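Local structure of uroporphyrinogen-III synthetase (Pseudomonas syringae pv. tomato, 3RE1) at residues 155-158 with 159-163; 87-90 with 91-95; 226-229 with 230-233; 97-101 with 102-106; 203-206 with 207-211. The protein probably catalyses the cyclisation of the linear tetrapyrrole hydroxymethylbilane to uroporphyrinogen III, a step in porphyrin biosynthesis. All blocks are in the same frame, centred on the assembly; numbering follows the deposited sequence.

In the fold
All five contacts are local, each made within its own continuous run of chain. Contacts 1, 2 and 4 belong to the part built on the mixed sheet; contact 3 belongs to the five-stranded parallel sheet, and contact 5 packs on the helix that contact 3 begins. Contact 2 is the surface contact; the other four are partly buried. Contacts 3 and 4 are strand-to-helix turns, one closed by valine and proline, the other by hydroxyls on one carbonyl. Contact 1 is helix with a salt bridge on an exposed side. Contacts 2 and 5 follow helix ends and rely on a ring. Contacts 2 and 5 lie farthest apart, about 39 Å between centres.

Contact 1: residues 155-158 with 159-163; sequences LLAE and QLRER
Leu156 and Leu160 meet one turn apart on helix 155-162. Backbone bonds carry the turn. Leu160 N donates to Leu156 O at 2.9 Å. Arg161 N donates to Ala157 O at 2.8 Å. Glu162 N donates to Glu158 O at 2.9 Å.

The charged contact is between Glu158 and Arg161, three residues apart. The glutamate chain bends at chi2 (-62°), while the arginine runs extended from CG to NE. Arg161 NH1 meets Glu158 OE2 at 3.1 Å in a salt bridge. The oxygen sits at the guanidinium edge, in its plane. The hydrogen bond within it is weak, bent to 132°, and the carboxylate and guanidinium planes are 64° apart. Over one guanidinium face lies Ala157 CB, near the rim. Arg161 NH2 also donates to Val167 O, so the group is held at two of its nitrogens.

The apolar leucine pair is looser, with Leu156 CG 4.4 Å from Leu160 CD1. The Gln159 side chain runs obliquely across Leu155 in van der Waals contact, with Gln159 CD 3.5 Å from Leu155 CD1.

The helix is the crossover of a beta-alpha-beta unit, between strands 143-148 and 166-176. Ala157 and Leu160 rest on Val167. Leu156 and Leu160 also reach Ile71 of strand 69-72, and Leu128 packs against both leucines.

Contact 2: residues 87-90 with 91-95; sequences EVWP and QPPMQ
The Trp89 indole carries Pro93 on one face. Pro93 CG stands over the six-membered ring, 3.5 Å from its centroid and 10° off the ring normal. This is a CH-pi contact. Pro93 CG is also 3.5 Å from Trp89 CE3. Pro93 CB follows at the outer end of the ring, 3.6 Å from Trp89 CZ3. Pro93 CA comes just as near, 3.5 Å from Trp89 CZ3. Three carbons of the proline ring, CA, CB and CG, thus approach the benzo part of the indole. At the edge, near the ring plane, lies Gln91 O, though its exact place is doubtful.

Trp89 CG lies anti to its own carbonyl carbon (chi1 -68°), which turns the indole toward the chain that follows. The polar edge has its own partner: Trp89 NE1 donates to Ile61 O. That bond and the proline on the face together restrict the rotation of the indole. Leu65 also touches the tryptophan side chain.

Pro93 is buried and packs on Leu113 as well. Pro90 and Gln91 are exposed.

Trp89 is the first residue to leave helical angles after helix 75-88. The arrangement is a proline-rich connection from helix to strand: the chain turns round the indole, passes an inverse gamma turn centred on Met94, and leads to strand 97-99.

Contact 3: residues 226-229 with 230-233; sequences VPSP and RVAS
A strand-to-helix turn of the parallel sheet brings Val226 and Pro227 against Val231. Strand 224-226 ends here and helix 229-238 begins, with Ser228 at the N-cap position. Val231 CG1 carries the apolar contact. It lies anti to its backbone N (chi1 175°), which turns it back toward the strand end. Val231 CG1 is 3.6 Å from Val226 CB and 3.6 Å from Pro227 CD. The two valines slide past each other in opposite directions, whereas Pro227 and Val231 cross at about a right angle. The other branch, Val231 CG2, comes to 3.5 Å from Ser228 OG. Val226 CG2 reaches further along the helix, to 3.7 Å from Ala232 CB.

Two backbone bonds start the helix. Ala232 N donates to Ser228 O at 2.7 Å. Ser233 N donates to Pro229 O at 2.8 Å. Val226 is also tied to strand 243-245 through Ile244, and Ala232 packs on Val243.

The chemistry is divided. Aliphatic groups fill the inner side of the turn, and the carbonyls of Ser228 and Pro229 take the N-H groups of Ala232 and Ser233. Pro229, in the first turn, has no N-H that would need an acceptor.

Contact 4: residues 97-101 with 102-106; sequences WFSVG and SATGQ
Ser99 leans on the first turn of helix 102-110 at Thr104 and Gly105. Ser99 CB lies 3.1 Å from Thr104 OG1. Its OG is set between the backbone N and the carbonyl carbon (chi1 52°), which carries it over the start of the helix. There Ser99 OG is 3.2 Å from Gly105 CA, where the glycine has no side chain in the way. Ser99 OG also donates to Gly101 O at 3.1 Å, from above the carbonyl plane.

Gly101 O is the focus of the turn. Thr104 OG1 donates to Gly101 O at 3.1 Å, with the donor tilted 33° from the carbonyl plane. Gly105 N donates to Gly101 O at 3.2 Å, the first helical bond from the N-cap residue. Three donors thus hold one carbonyl oxygen, two of them hydroxyls. This should fix the peptide between Gly101 and Ser102 and tie strand end to helix start. Ser99, Thr104 and Gly105 are all buried, so the bonds satisfy polar groups inside the fold.

The turn opens the beta-alpha-beta unit of strand 97-99, helix 102-110 and strand 115-116. Ser99 pairs with Ser116 by backbone and touches Trp117. Thr104 touches Lys75 at the start of helix 75-88.

Contact 5: residues 203-206 with 207-211; sequences QGFE and HLLQL
Phe205 and His207 carry this contact, on two sides of the turn between helix 202-205 and the weakly bonded helix around 209-211. Phe205 takes part with both its backbone and its ring. Phe205 O accepts from Leu209 N at 3.2 Å. Leu208 N adds a weak bond to Phe205 O at 3.3 Å, bent to 132°. Two N-H groups therefore share one oxygen.

The Phe205 ring comes round to the leucines that follow. Leu208 CD2 lies 4.0 Å from Phe205 CD1, and the two side chains cross at about a right angle. Leu209 CD2 is 4.3 Å from Phe205 CE2. Both methyls approach the ring obliquely.

The chain leaves helical angles at Glu206, and His207 follows with a positive phi of 76°. The turn thus breaks the helical path before the next short helix starts. Phe205, which is buried, packs on Leu234, Ala235 and Ala238 of helix 229-238, and Leu209 joins it on Ala238.

His207 lies on the other side. Its CG is anti to the carbonyl carbon (chi1 -65°), and this lays the imidazole back over the preceding helix. Gln203 O sits over one ring face, near the rim, 3.4 Å from His207 CG. The Gln203 side chain itself extends to Leu46 and Glu151.

Contact 1: residues 155-158 with 159-163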
loop_
_atom_site.group_PDB
_atom_site.type_symbol
_atom_site.label_atom_id
_atom_site.label_comp_id
_atom_site.label_asym_id
_atom_site.label_seq_id
_atom_site.Cartn_x
_atom_site.Cartn_y
_atom_site.Cartn_z
ATOM N N LEU A 155 -1.563 -5.076 12.672
ATOM C CA LEU A 155 -2.909 -5.394 13.125
ATOM C C LEU A 155 -3.295 -6.858 12.933
ATOM O O LEU A 155 -3.699 -7.535 13.901
ATOM C CB LEU A 155 -3.933 -4.497 12.461
ATOM C CG LEU A 155 -5.365 -4.832 12.849
ATOM C CD1 LEU A 155 -5.536 -4.781 14.370
ATOM C CD2 LEU A 155 -6.316 -3.898 12.180
ATOM N N LEU A 156 -3.169 -7.335 11.703
ATOM C CA LEU A 156 -3.520 -8.714 11.384
ATOM C C LEU A 156 -2.785 -9.762 12.217
ATOM O O LEU A 156 -3.414 -10.638 12.819
ATOM C CB LEU A 156 -3.248 -9.006 9.921
ATOM C CG LEU A 156 -4.035 -10.223 9.424
ATOM C CD1 LEU A 156 -5.536 -9.964 9.549
ATOM C CD2 LEU A 156 -3.638 -10.505 7.985
ATOM N N ALA A 157 -1.457 -9.646 12.262
ATOM C CA ALA A 157 -0.639 -10.523 13.062
ATOM C C ALA A 157 -1.035 -10.481 14.540
ATOM O O ALA A 157 -1.118 -11.534 15.203
ATOM C CB ALA A 157 0.836 -10.162 12.870
ATOM N N GLU A 158 -1.294 -9.283 15.049
ATOM C CA GLU A 158 -1.657 -9.108 16.469
ATOM C C GLU A 158 -3.018 -9.709 16.756
ATOM O O GLU A 158 -3.220 -10.366 17.792
ATOM C CB GLU A 158 -1.628 -7.629 16.860
ATOM C CG GLU A 158 -0.199 -7.048 16.971
ATOM C CD GLU A 158 0.618 -7.742 18.048
ATOM O OE1 GLU A 158 0.086 -7.932 19.162
ATOM O OE2 GLU A 158 1.779 -8.116 17.794
ATOM N N GLN A 159 -3.931 -9.552 15.813
ATOM C CA GLN A 159 -5.253 -10.188 15.956
ATOM C C GLN A 159 -5.115 -11.736 15.945
ATOM O O GLN A 159 -5.678 -12.432 16.782
ATOM C CB GLN A 159 -6.165 -9.739 14.833
ATOM C CG GLN A 159 -6.342 -8.239 14.808
ATOM C CD GLN A 159 -7.177 -7.772 13.639
ATOM O OE1 GLN A 159 -6.731 -7.802 12.472
ATOM N NE2 GLN A 159 -8.407 -7.342 13.936
ATOM N N LEU A 160 -4.328 -12.261 15.012
ATOM C CA LEU A 160 -4.089 -13.667 14.959
ATOM C C LEU A 160 -3.432 -14.194 16.267
ATOM O O LEU A 160 -3.929 -15.154 16.865
ATOM C CB LEU A 160 -3.184 -13.952 13.776
ATOM C CG LEU A 160 -3.862 -13.825 12.429
ATOM C CD1 LEU A 160 -2.834 -14.039 11.323
ATOM C CD2 LEU A 160 -4.989 -14.861 12.328
ATOM N N ARG A 161 -2.330 -13.575 16.705
ATOM C CA ARG A 161 -1.667 -14.025 17.908
ATOM C C ARG A 161 -2.601 -13.978 19.112
ATOM O O ARG A 161 -2.615 -14.884 19.933
ATOM C CB ARG A 161 -0.426 -13.173 18.180
ATOM C CG ARG A 161 0.735 -13.462 17.270
ATOM C CD ARG A 161 1.862 -12.464 17.488
ATOM N NE ARG A 161 2.860 -12.585 16.411
ATOM C CZ ARG A 161 3.477 -11.567 15.802
ATOM N NH1 ARG A 161 3.220 -10.306 16.147
ATOM N NH2 ARG A 161 4.349 -11.816 14.840
ATOM N N GLU A 162 -3.402 -12.918 19.211
ATOM C CA GLU A 162 -4.357 -12.814 20.308
ATOM C C GLU A 162 -5.242 -14.051 20.402
ATOM O O GLU A 162 -5.602 -14.466 21.504
ATOM C CB GLU A 162 -5.250 -11.585 20.128
ATOM C CG GLU A 162 -6.271 -11.379 21.254
ATOM C CD GLU A 162 -5.676 -10.703 22.471
ATOM O OE1 GLU A 162 -4.447 -10.467 22.476
ATOM O OE2 GLU A 162 -6.432 -10.411 23.439
ATOM N N ARG A 163 -5.635 -14.619 19.261
ATOM C CA ARG A 163 -6.539 -15.773 19.292
ATOM C C ARG A 163 -5.759 -17.095 19.314
ATOM O O ARG A 163 -6.325 -18.163 19.093
ATOM C CB ARG A 163 -7.565 -15.723 18.139
ATOM C CG ARG A 163 -6.975 -15.581 16.785
ATOM C CD ARG A 163 -8.026 -15.024 15.824
ATOM N NE ARG A 163 -8.936 -16.057 15.307
ATOM C CZ ARG A 163 -10.055 -15.817 14.615
ATOM N NH1 ARG A 163 -10.442 -14.568 14.338
ATOM N NH2 ARG A 163 -10.792 -16.838 14.199
#

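Contact 2: residues 87-90 with 91-95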
loop_
_atom_site.group_PDB
_atom_site.type_symbol
_atom_site.label_atom_id
_atom_site.label_comp_id
_atom_site.label_asym_id
_atom_site.label_seq_id
_atom_site.Cartn_x
_atom_site.Cartn_y
_atom_site.Cartn_z
ATOM N N GLU A 87 10.096 -21.372 -8.413
ATOM C CA GLU A 87 11.473 -21.782 -8.483
ATOM C C GLU A 87 11.754 -23.061 -7.717
ATOM O O GLU A 87 12.530 -23.892 -8.181
ATOM C CB GLU A 87 12.342 -20.670 -7.948
ATOM C CG GLU A 87 13.822 -20.958 -7.942
ATOM C CD GLU A 87 14.629 -19.676 -7.821
ATOM O OE1 GLU A 87 14.758 -18.954 -8.850
ATOM O OE2 GLU A 87 15.113 -19.374 -6.698
ATOM N N VAL A 88 11.136 -23.214 -6.548
ATOM C CA VAL A 88 11.377 -24.377 -5.674
ATOM C C VAL A 88 10.310 -25.480 -5.788
ATOM O O VAL A 88 10.631 -26.649 -5.734
ATOM C CB VAL A 88 11.488 -23.936 -4.173
ATOM C CG1 VAL A 88 11.813 -25.140 -3.273
ATOM C CG2 VAL A 88 12.546 -22.854 -4.003
ATOM N N TRP A 89 9.051 -25.094 -5.928
ATOM C CA TRP A 89 7.949 -26.033 -6.086
ATOM C C TRP A 89 7.686 -26.420 -7.539
ATOM O O TRP A 89 7.251 -25.582 -8.337
ATOM C CB TRP A 89 6.664 -25.427 -5.514
ATOM C CG TRP A 89 6.720 -25.284 -4.049
ATOM C CD1 TRP A 89 7.565 -24.494 -3.331
ATOM C CD2 TRP A 89 5.934 -25.998 -3.101
ATOM N NE1 TRP A 89 7.351 -24.674 -2.007
ATOM C CE2 TRP A 89 6.357 -25.593 -1.833
ATOM C CE3 TRP A 89 4.917 -26.939 -3.207
ATOM C CZ2 TRP A 89 5.801 -26.105 -0.673
ATOM C CZ3 TRP A 89 4.359 -27.429 -2.064
ATOM C CH2 TRP A 89 4.804 -27.025 -0.815
ATOM N N PRO A 90 7.913 -27.697 -7.893
ATOM C CA PRO A 90 7.605 -28.133 -9.265
ATOM C C PRO A 90 6.112 -27.942 -9.578
ATOM O O PRO A 90 5.703 -27.989 -10.725
ATOM C CB PRO A 90 8.015 -29.603 -9.261
ATOM C CG PRO A 90 9.066 -29.692 -8.160
ATOM C CD PRO A 90 8.527 -28.788 -7.102
ATOM N N GLN A 91 5.320 -27.694 -8.540
ATOM C CA GLN A 91 3.896 -27.440 -8.654
ATOM C C GLN A 91 3.475 -26.534 -7.510
ATOM O O GLN A 91 4.164 -26.442 -6.477
ATOM C CB GLN A 91 3.120 -28.746 -8.546
ATOM C CG GLN A 91 2.646 -29.298 -9.862
ATOM C CD GLN A 91 1.982 -30.679 -9.737
ATOM O OE1 GLN A 91 1.208 -31.083 -10.610
ATOM N NE2 GLN A 91 2.293 -31.406 -8.664
ATOM N N PRO A 92 2.338 -25.846 -7.677
ATOM C CA PRO A 92 1.879 -24.954 -6.612
ATOM C C PRO A 92 1.458 -25.717 -5.359
ATOM O O PRO A 92 0.932 -26.809 -5.467
ATOM C CB PRO A 92 0.712 -24.208 -7.269
ATOM C CG PRO A 92 0.284 -25.098 -8.384
ATOM C CD PRO A 92 1.551 -25.658 -8.909
ATOM N N PRO A 93 1.699 -25.143 -4.163
ATOM C CA PRO A 93 1.335 -25.775 -2.886
ATOM C C PRO A 93 -0.161 -26.003 -2.710
ATOM O O PRO A 93 -0.956 -25.164 -3.073
ATOM C CB PRO A 93 1.858 -24.780 -1.851
ATOM C CG PRO A 93 2.980 -24.071 -2.556
ATOM C CD PRO A 93 2.434 -23.887 -3.942
ATOM N N MET A 94 -0.538 -27.142 -2.156
ATOM C CA MET A 94 -1.937 -27.432 -1.871
ATOM C C MET A 94 -2.288 -26.969 -0.467
ATOM O O MET A 94 -2.604 -27.773 0.406
ATOM C CB MET A 94 -2.191 -28.923 -1.946
ATOM C CG MET A 94 -2.168 -29.452 -3.345
ATOM S SD MET A 94 -3.752 -29.317 -4.230
ATOM C CE MET A 94 -3.230 -28.471 -5.803
ATOM N N GLN A 95 -2.216 -25.666 -0.240
ATOM C CA GLN A 95 -2.559 -25.123 1.065
ATOM C C GLN A 95 -3.359 -23.824 0.907
ATOM O O GLN A 95 -3.243 -23.143 -0.117
ATOM C CB GLN A 95 -1.291 -24.905 1.902
ATOM C CG GLN A 95 -0.703 -23.534 1.847
ATOM C CD GLN A 95 0.699 -23.457 2.452
ATOM O OE1 GLN A 95 0.947 -23.901 3.590
ATOM N NE2 GLN A 95 1.622 -22.878 1.684
#

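Contact 3: residues 226-229 with 230-233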
loop_
_atom_site.group_PDB
_atom_site.type_symbol
_atom_site.label_atom_id
_atom_site.label_comp_id
_atom_site.label_asym_id
_atom_site.label_seq_id
_atom_site.Cartn_x
_atom_site.Cartn_y
_atom_site.Cartn_z
ATOM N N VAL A 226 -5.785 11.431 1.801
ATOM C CA VAL A 226 -5.211 10.264 2.440
ATOM C C VAL A 226 -6.052 9.027 2.175
ATOM O O VAL A 226 -7.281 9.111 2.079
ATOM C CB VAL A 226 -5.101 10.490 3.944
ATOM C CG1 VAL A 226 -4.453 11.823 4.152
ATOM C CG2 VAL A 226 -6.490 10.430 4.622
ATOM N N PRO A 227 -5.405 7.859 2.077
ATOM C CA PRO A 227 -6.070 6.600 1.768
ATOM C C PRO A 227 -6.939 6.040 2.886
ATOM O O PRO A 227 -7.878 5.287 2.603
ATOM C CB PRO A 227 -4.896 5.648 1.488
ATOM C CG PRO A 227 -3.690 6.513 1.345
ATOM C CD PRO A 227 -3.960 7.646 2.263
ATOM N N SER A 228 -6.653 6.390 4.146
ATOM C CA SER A 228 -7.404 5.808 5.258
ATOM C C SER A 228 -7.383 6.619 6.548
ATOM O O SER A 228 -6.658 7.601 6.656
ATOM C CB SER A 228 -6.873 4.412 5.525
ATOM O OG SER A 228 -5.509 4.484 5.937
ATOM N N PRO A 229 -8.206 6.222 7.543
ATOM C CA PRO A 229 -8.238 6.976 8.780
ATOM C C PRO A 229 -6.866 6.903 9.430
ATOM O O PRO A 229 -6.358 7.880 9.927
ATOM C CB PRO A 229 -9.305 6.253 9.578
ATOM C CG PRO A 229 -10.220 5.795 8.531
ATOM C CD PRO A 229 -9.288 5.232 7.531
ATOM N N ARG A 230 -6.265 5.741 9.363
ATOM C CA ARG A 230 -4.927 5.542 9.910
ATOM C C ARG A 230 -3.985 6.619 9.402
ATOM O O ARG A 230 -3.273 7.252 10.180
ATOM C CB ARG A 230 -4.425 4.154 9.512
ATOM C CG ARG A 230 -3.026 3.826 9.979
ATOM C CD ARG A 230 -2.785 2.327 9.789
ATOM N NE ARG A 230 -1.868 1.842 10.800
ATOM C CZ ARG A 230 -2.076 0.766 11.550
ATOM N NH1 ARG A 230 -3.176 0.026 11.407
ATOM N NH2 ARG A 230 -1.153 0.424 12.443
ATOM N N VAL A 231 -4.005 6.834 8.090
ATOM C CA VAL A 231 -3.152 7.808 7.444
ATOM C C VAL A 231 -3.644 9.205 7.760
ATOM O O VAL A 231 -2.831 10.127 7.940
ATOM C CB VAL A 231 -3.108 7.590 5.930
ATOM C CG1 VAL A 231 -2.300 8.714 5.224
ATOM C CG2 VAL A 231 -2.483 6.239 5.659
ATOM N N ALA A 232 -4.964 9.357 7.866
ATOM C CA ALA A 232 -5.537 10.642 8.215
ATOM C C ALA A 232 -4.969 11.094 9.565
ATOM O O ALA A 232 -4.642 12.275 9.753
ATOM C CB ALA A 232 -7.045 10.536 8.311
ATOM N N SER A 233 -4.839 10.140 10.491
ATOM C CA SER A 233 -4.376 10.445 11.841
ATOM C C SER A 233 -2.881 10.818 11.855
ATOM O O SER A 233 -2.491 11.656 12.613
ATOM C CB SER A 233 -4.681 9.288 12.805
ATOM O OG SER A 233 -4.010 9.479 14.037
#

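Contact 4: residues 97-101 with 102-106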
loop_
_atom_site.group_PDB
_atom_site.type_symbol
_atom_site.label_atom_id
_atom_site.label_comp_id
_atom_site.label_asym_id
_atom_site.label_seq_id
_atom_site.Cartn_x
_atom_site.Cartn_y
_atom_site.Cartn_z
ATOM N N TRP A 97 -4.457 -20.118 0.932
ATOM C CA TRP A 97 -3.765 -18.850 0.752
ATOM C C TRP A 97 -4.852 -17.784 0.761
ATOM O O TRP A 97 -5.957 -18.010 0.251
ATOM C CB TRP A 97 -3.016 -18.828 -0.588
ATOM C CG TRP A 97 -1.674 -19.510 -0.557
ATOM C CD1 TRP A 97 -1.404 -20.784 -0.139
ATOM C CD2 TRP A 97 -0.418 -18.947 -0.960
ATOM N NE1 TRP A 97 -0.055 -21.033 -0.231
ATOM C CE2 TRP A 97 0.564 -19.927 -0.748
ATOM C CE3 TRP A 97 -0.036 -17.710 -1.474
ATOM C CZ2 TRP A 97 1.922 -19.696 -1.024
ATOM C CZ3 TRP A 97 1.323 -17.486 -1.749
ATOM C CH2 TRP A 97 2.275 -18.468 -1.517
ATOM N N PHE A 98 -4.542 -16.619 1.333
ATOM C CA PHE A 98 -5.516 -15.553 1.413
ATOM C C PHE A 98 -4.916 -14.216 1.072
ATOM O O PHE A 98 -3.685 -14.053 1.111
ATOM C CB PHE A 98 -6.112 -15.533 2.825
ATOM C CG PHE A 98 -6.631 -16.873 3.276
ATOM C CD1 PHE A 98 -5.785 -17.799 3.825
ATOM C CD2 PHE A 98 -7.967 -17.226 3.103
ATOM C CE1 PHE A 98 -6.257 -19.051 4.235
ATOM C CE2 PHE A 98 -8.440 -18.484 3.531
ATOM C CZ PHE A 98 -7.578 -19.382 4.089
ATOM N N SER A 99 -5.796 -13.254 0.769
ATOM C CA SER A 99 -5.416 -11.844 0.511
ATOM C C SER A 99 -6.508 -10.926 1.020
ATOM O O SER A 99 -7.639 -11.364 1.247
ATOM C CB SER A 99 -5.249 -11.601 -0.991
ATOM O OG SER A 99 -6.398 -12.045 -1.710
ATOM N N VAL A 100 -6.183 -9.648 1.183
ATOM C CA VAL A 100 -7.172 -8.672 1.639
ATOM C C VAL A 100 -8.074 -8.300 0.466
ATOM O O VAL A 100 -9.311 -8.407 0.556
ATOM C CB VAL A 100 -6.496 -7.410 2.205
ATOM C CG1 VAL A 100 -5.896 -7.706 3.583
ATOM C CG2 VAL A 100 -5.403 -6.921 1.237
ATOM N N GLY A 101 -7.456 -7.896 -0.645
ATOM C CA GLY A 101 -8.215 -7.531 -1.828
ATOM C C GLY A 101 -8.205 -8.577 -2.929
ATOM O O GLY A 101 -7.327 -9.425 -2.988
ATOM N N SER A 102 -9.186 -8.493 -3.821
ATOM C CA SER A 102 -9.292 -9.393 -4.974
ATOM C C SER A 102 -8.205 -9.115 -6.018
ATOM O O SER A 102 -7.941 -9.937 -6.907
ATOM C CB SER A 102 -10.671 -9.225 -5.617
ATOM O OG SER A 102 -10.932 -7.849 -5.859
ATOM N N ALA A 103 -7.590 -7.947 -5.900
ATOM C CA ALA A 103 -6.604 -7.513 -6.859
ATOM C C ALA A 103 -5.379 -8.378 -6.704
ATOM O O ALA A 103 -4.809 -8.838 -7.699
ATOM C CB ALA A 103 -6.252 -6.047 -6.621
ATOM N N THR A 104 -4.972 -8.590 -5.452
ATOM C CA THR A 104 -3.798 -9.399 -5.144
ATOM C C THR A 104 -4.212 -10.871 -5.229
ATOM O O THR A 104 -3.427 -11.750 -5.640
ATOM C CB THR A 104 -3.197 -9.070 -3.745
ATOM O OG1 THR A 104 -4.200 -9.219 -2.748
ATOM C CG2 THR A 104 -2.701 -7.636 -3.688
ATOM N N GLY A 105 -5.470 -11.120 -4.886
ATOM C CA GLY A 105 -5.991 -12.465 -4.873
ATOM C C GLY A 105 -5.985 -13.146 -6.220
ATOM O O GLY A 105 -5.691 -14.353 -6.302
ATOM N N GLN A 106 -6.348 -12.393 -7.263
ATOM C CA GLN A 106 -6.367 -12.930 -8.615
ATOM C C GLN A 106 -4.955 -13.268 -9.059
ATOM O O GLN A 106 -4.717 -14.282 -9.711
ATOM C CB GLN A 106 -6.993 -11.937 -9.585
ATOM C CG GLN A 106 -8.445 -12.273 -10.009
ATOM C CD GLN A 106 -8.627 -13.592 -10.808
ATOM O OE1 GLN A 106 -9.767 -13.963 -11.114
ATOM N NE2 GLN A 106 -7.522 -14.296 -11.142
#

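Contact 5: residues 203-206 with 207-211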
loop_
_atom_site.group_PDB
_atom_site.type_symbol
_atom_site.label_atom_id
_atom_site.label_comp_id
_atom_site.label_asym_id
_atom_site.label_seq_id
_atom_site.Cartn_x
_atom_site.Cartn_y
_atom_site.Cartn_z
ATOM N N GLN A 203 3.676 5.508 4.928
ATOM C CA GLN A 203 5.101 5.803 4.764
ATOM C C GLN A 203 5.177 6.707 3.538
ATOM O O GLN A 203 6.234 7.251 3.204
ATOM C CB GLN A 203 5.924 4.529 4.581
ATOM C CG GLN A 203 5.929 3.956 3.178
ATOM C CD GLN A 203 6.222 2.442 3.148
ATOM O OE1 GLN A 203 7.024 1.925 3.946
ATOM N NE2 GLN A 203 5.578 1.734 2.209
ATOM N N GLY A 204 4.022 6.867 2.889
ATOM C CA GLY A 204 3.907 7.775 1.768
ATOM C C GLY A 204 3.749 9.189 2.296
ATOM O O GLY A 204 4.308 10.109 1.715
ATOM N N PHE A 205 2.989 9.355 3.390
ATOM C CA PHE A 205 2.780 10.671 3.989
ATOM C C PHE A 205 4.098 11.091 4.648
ATOM O O PHE A 205 4.462 12.266 4.683
ATOM C CB PHE A 205 1.655 10.692 5.033
ATOM C CG PHE A 205 1.614 11.984 5.793
ATOM C CD1 PHE A 205 1.344 13.177 5.135
ATOM C CD2 PHE A 205 1.946 12.033 7.130
ATOM C CE1 PHE A 205 1.391 14.350 5.802
ATOM C CE2 PHE A 205 1.989 13.242 7.807
ATOM C CZ PHE A 205 1.724 14.390 7.136
ATOM N N GLU A 206 4.804 10.110 5.189
ATOM C CA GLU A 206 6.172 10.314 5.608
ATOM C C GLU A 206 6.811 10.347 4.234
ATOM O O GLU A 206 6.211 9.862 3.264
ATOM C CB GLU A 206 6.667 9.096 6.369
ATOM C CG GLU A 206 5.987 8.853 7.720
ATOM C CD GLU A 206 6.084 7.377 8.187
ATOM O OE1 GLU A 206 6.889 6.604 7.597
ATOM O OE2 GLU A 206 5.359 6.991 9.145
ATOM N N HIS A 207 8.004 10.908 4.107
ATOM C CA HIS A 207 8.609 11.049 2.776
ATOM C C HIS A 207 7.940 12.208 1.990
ATOM O O HIS A 207 8.252 12.439 0.816
ATOM C CB HIS A 207 8.519 9.725 1.951
ATOM C CG HIS A 207 9.303 8.572 2.520
ATOM N ND1 HIS A 207 9.611 7.441 1.781
ATOM C CD2 HIS A 207 9.829 8.360 3.761
ATOM C CE1 HIS A 207 10.286 6.588 2.539
ATOM N NE2 HIS A 207 10.432 7.123 3.744
ATOM N N LEU A 208 6.989 12.892 2.619
ATOM C CA LEU A 208 6.290 14.022 2.004
ATOM C C LEU A 208 6.554 15.149 2.931
ATOM O O LEU A 208 7.059 16.173 2.536
ATOM C CB LEU A 208 4.787 13.816 1.946
ATOM C CG LEU A 208 3.961 15.077 1.581
ATOM C CD1 LEU A 208 4.309 15.548 0.178
ATOM C CD2 LEU A 208 2.438 14.853 1.694
ATOM N N LEU A 209 6.198 14.924 4.190
ATOM C CA LEU A 209 6.505 15.819 5.287
ATOM C C LEU A 209 8.039 15.942 5.404
ATOM O O LEU A 209 8.573 16.895 5.981
ATOM C CB LEU A 209 5.918 15.238 6.566
ATOM C CG LEU A 209 6.087 16.016 7.862
ATOM C CD1 LEU A 209 5.296 17.304 7.807
ATOM C CD2 LEU A 209 5.607 15.145 9.023
ATOM N N GLN A 210 8.737 14.970 4.835
ATOM C CA GLN A 210 10.186 15.018 4.780
ATOM C C GLN A 210 10.589 16.030 3.717
ATOM O O GLN A 210 11.035 17.126 4.044
ATOM C CB GLN A 210 10.723 13.646 4.412
ATOM C CG GLN A 210 12.210 13.490 4.557
ATOM C CD GLN A 210 12.669 12.107 4.096
ATOM O OE1 GLN A 210 12.130 11.071 4.517
ATOM N NE2 GLN A 210 13.664 12.083 3.220
ATOM N N LEU A 211 10.410 15.652 2.449
ATOM C CA LEU A 211 10.733 16.503 1.311
ATOM C C LEU A 211 10.143 17.881 1.479
ATOM O O LEU A 211 10.694 18.873 0.998
ATOM C CB LEU A 211 10.191 15.893 0.017
ATOM C CG LEU A 211 10.875 14.614 -0.465
ATOM C CD1 LEU A 211 10.350 14.296 -1.846
ATOM C CD2 LEU A 211 12.394 14.773 -0.486
#